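Carbohydrate binding protein, putative, cbp2D (Cellvibrio japonicus, PDB 7B21) carries a covalently bound heme c in its X183 cytochrome domain and probably transfers electrons, within a larger protein thought to bind polysaccharides. Local coordinates at residues A[59-62]-A[63-67]. Sequence-based numbering, arbitrary orientation.
With NA (sodium ion), chain C; HEC (heme c), chain B.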
loop_
_atom_site.group_PDB
_atom_site.type_symbol
_atom_site.label_atom_id
_atom_site.label_comp_id
_atom_site.label_asym_id
_atom_site.label_seq_id
_atom_site.Cartn_x
_atom_site.Cartn_y
_atom_site.Cartn_z
ATOM N N ARG A 59 3.171 -6.674 2.121
ATOM C CA ARG A 59 3.015 -7.013 0.687
ATOM C C ARG A 59 1.863 -8.006 0.509
ATOM O O ARG A 59 1.144 -7.933 -0.481
ATOM C CB ARG A 59 4.280 -7.574 0.048
ATOM C CG ARG A 59 4.868 -8.821 0.684
ATOM C CD ARG A 59 6.026 -9.376 -0.109
ATOM N NE ARG A 59 7.158 -8.472 -0.172
ATOM C CZ ARG A 59 8.288 -8.768 -0.800
ATOM N NH1 ARG A 59 8.421 -9.909 -1.442
ATOM N NH2 ARG A 59 9.299 -7.912 -0.792
ATOM N N ASP A 60 1.683 -8.945 1.446
ATOM C CA ASP A 60 0.638 -9.958 1.314
ATOM C C ASP A 60 -0.725 -9.337 1.606
ATOM O O ASP A 60 -1.698 -9.701 0.939
ATOM C CB ASP A 60 0.921 -11.140 2.222
ATOM C CG ASP A 60 2.179 -11.869 1.808
ATOM O OD1 ASP A 60 2.520 -11.900 0.622
ATOM O OD2 ASP A 60 2.868 -12.395 2.723
ATOM N N PHE A 61 -0.799 -8.397 2.535
ATOM C CA PHE A 61 -2.040 -7.623 2.734
ATOM C C PHE A 61 -2.437 -6.959 1.426
ATOM O O PHE A 61 -3.579 -6.984 1.019
ATOM C CB PHE A 61 -1.799 -6.601 3.846
ATOM C CG PHE A 61 -2.981 -5.662 4.050
ATOM C CD1 PHE A 61 -3.198 -4.580 3.205
ATOM C CD2 PHE A 61 -3.847 -5.845 5.109
ATOM C CE1 PHE A 61 -4.278 -3.739 3.405
ATOM C CE2 PHE A 61 -4.887 -4.966 5.342
ATOM C CZ PHE A 61 -5.104 -3.917 4.468
ATOM N N ILE A 62 -1.468 -6.327 0.785
ATOM C CA ILE A 62 -1.745 -5.618 -0.492
ATOM C C ILE A 62 -2.216 -6.621 -1.528
ATOM O O ILE A 62 -3.233 -6.411 -2.218
ATOM C CB ILE A 62 -0.536 -4.806 -0.958
ATOM C CG1 ILE A 62 -0.228 -3.673 0.030
ATOM C CG2 ILE A 62 -0.738 -4.294 -2.375
ATOM C CD1 ILE A 62 1.107 -3.016 -0.185
ATOM N N SER A 63 -1.493 -7.717 -1.689
ATOM C CA SER A 63 -1.898 -8.727 -2.693
ATOM C C SER A 63 -3.346 -9.157 -2.439
ATOM O O SER A 63 -4.133 -9.184 -3.381
ATOM C CB SER A 63 -0.983 -9.919 -2.689
ATOM O OG SER A 63 0.276 -9.566 -3.215
ATOM N N MET A 64 -3.667 -9.516 -1.203
ATOM C CA MET A 64 -4.996 -10.062 -0.882
ATOM C C MET A 64 -6.106 -9.014 -0.977
ATOM O O MET A 64 -7.212 -9.348 -1.424
ATOM C CB MET A 64 -4.962 -10.590 0.542
ATOM C CG MET A 64 -4.146 -11.834 0.732
ATOM S SD MET A 64 -4.092 -12.375 2.469
ATOM C CE MET A 64 -5.793 -12.930 2.661
ATOM N N TRP A 65 -5.849 -7.795 -0.528
ATOM C CA TRP A 65 -6.945 -6.906 -0.140
ATOM C C TRP A 65 -6.979 -5.594 -0.920
ATOM O O TRP A 65 -7.984 -4.880 -0.771
ATOM C CB TRP A 65 -6.923 -6.604 1.360
ATOM C CG TRP A 65 -7.077 -7.801 2.226
ATOM C CD1 TRP A 65 -6.107 -8.380 2.990
ATOM C CD2 TRP A 65 -8.262 -8.594 2.420
ATOM N NE1 TRP A 65 -6.616 -9.471 3.660
ATOM C CE2 TRP A 65 -7.926 -9.619 3.331
ATOM C CE3 TRP A 65 -9.580 -8.453 1.978
ATOM C CZ2 TRP A 65 -8.859 -10.549 3.762
ATOM C CZ3 TRP A 65 -10.500 -9.355 2.455
ATOM C CH2 TRP A 65 -10.143 -10.401 3.313
ATOM N N MET A 66 -5.956 -5.233 -1.681
ATOM C CA MET A 66 -5.906 -3.880 -2.254
ATOM C C MET A 66 -5.527 -3.959 -3.718
ATOM O O MET A 66 -4.823 -4.862 -4.161
ATOM C CB MET A 66 -4.922 -3.011 -1.479
ATOM C CG MET A 66 -5.329 -2.779 -0.027
ATOM S SD MET A 66 -6.799 -1.737 0.162
ATOM C CE MET A 66 -7.602 -2.578 1.508
ATOM N N PRO A 67 -5.951 -2.993 -4.547
ATOM C CA PRO A 67 -6.897 -1.936 -4.193
ATOM C C PRO A 67 -8.266 -2.533 -3.886
ATOM O O PRO A 67 -8.699 -3.459 -4.544
ATOM C CB PRO A 67 -6.945 -1.058 -5.455
ATOM C CG PRO A 67 -6.638 -2.026 -6.592
ATOM C CD PRO A 67 -5.646 -2.989 -5.973
HETATM NA NA NA C . -4.056 -6.977 -4.414
HETATM FE FE HEC B . -6.211 0.418 0.838
HETATM C CHA HEC B . -6.555 -0.335 4.136
HETATM C CHB HEC B . -2.909 -0.299 1.003
HETATM C CHC HEC B . -5.965 0.926 -2.510
HETATM C CHD HEC B . -9.439 1.459 0.757
HETATM N NA HEC B . -4.993 -0.179 2.268
HETATM C C1A HEC B . -5.278 -0.355 3.611
HETATM C C2A HEC B . -4.087 -0.593 4.358
HETATM C C3A HEC B . -3.073 -0.628 3.483
HETATM C C4A HEC B . -3.634 -0.349 2.174
HETATM C CMA HEC B . -1.631 -0.941 3.733
HETATM C CAA HEC B . -4.001 -0.783 5.856
HETATM C CBA HEC B . -3.809 0.576 6.568
HETATM C CGA HEC B . -3.578 0.526 8.031
HETATM O O1A HEC B . -3.502 -0.560 8.620
HETATM O O2A HEC B . -3.410 1.650 8.616
HETATM N NB HEC B . -4.723 0.303 -0.506
HETATM C C1B HEC B . -3.416 -0.009 -0.249
HETATM C C2B HEC B . -2.658 -0.016 -1.460
HETATM C C3B HEC B . -3.518 0.269 -2.481
HETATM C C4B HEC B . -4.823 0.524 -1.836
HETATM C CMB HEC B . -1.198 -0.301 -1.583
HETATM C CAB HEC B . -3.256 0.305 -3.943
HETATM C CBB HEC B . -2.758 -0.995 -4.514
HETATM N NC HEC B . -7.436 1.055 -0.588
HETATM C C1C HEC B . -7.163 1.251 -1.906
HETATM C C2C HEC B . -8.264 1.853 -2.588
HETATM C C3C HEC B . -9.225 2.093 -1.649
HETATM C C4C HEC B . -8.735 1.557 -0.415
HETATM C CMC HEC B . -8.253 2.243 -4.042
HETATM C CAC HEC B . -10.523 2.820 -1.797
HETATM C CBC HEC B . -11.448 2.356 -2.842
HETATM N ND HEC B . -7.715 0.462 2.157
HETATM C C1D HEC B . -8.988 0.888 1.934
HETATM C C2D HEC B . -9.820 0.629 3.099
HETATM C C3D HEC B . -9.040 0.068 4.028
HETATM C C4D HEC B . -7.690 0.012 3.456
HETATM C CMD HEC B . -11.281 0.956 3.197
HETATM C CAD HEC B . -9.442 -0.536 5.331
HETATM C CBD HEC B . -9.635 -2.094 5.123
HETATM C CGD HEC B . -10.212 -2.801 6.309
HETATM O O1D HEC B . -9.442 -3.305 7.167
HETATM O O2D HEC B . -11.476 -2.858 6.400
HETATM O O HOH W 1 2.245 -10.967 -1.957
#
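Phe-61 and Met-66 meet beside the heme, where helix 58-65 runs out. CG of Met-66 comes obliquely to the phenyl ring of Phe-61, 3.7 Å from its CE1, and the same CE1 packs on the porphyrin at C2A. With CG anti to the backbone N (chi1 175°), the phenyl extends toward the heme; Trp-65 sets its CD1 over one face near the rim, 4.0 Å from Phe-61 CD2, the two ring planes inclined at 52°. The indole is held from outside by Asp-52, which accepts from NE1, and by a stack with His-49. Ile-62 sends CD1 to the heme methyl CMB and also packs against helix 76-86.

Main-chain bonds finish the helix: N of Ser-63, Met-64, Trp-65 and Met-66 each donate to the carbonyl four residues back, Met-66 N reaching Ile-62 O at 3.0 Å. On the outer side, in one of the two modelled positions of Ser-63, a water joins its OG to Asp-60 OD1.

Three main-chain carbonyls at and just past the helix end bind a sodium ion. Ile-62 O, at 2.4 Å from the sodium, Ser-63 O and Met-66 O bind it together with the carbonyls of Glu-71 and Cys-74, tying the helix end to the following loop. Ile-62 O therefore serves both the metal and the N-H of Met-66.

Met-66 leaves helical geometry, and its side chain, bent at chi2 (-69°) and chi3, brings SD to 2.3 Å from the heme iron. A cis peptide leads on to Pro-67, whose CA rests on heme CHC. His-23 is the other axial ligand, completing the His/Met coordination characteristic of class I cytochromes c.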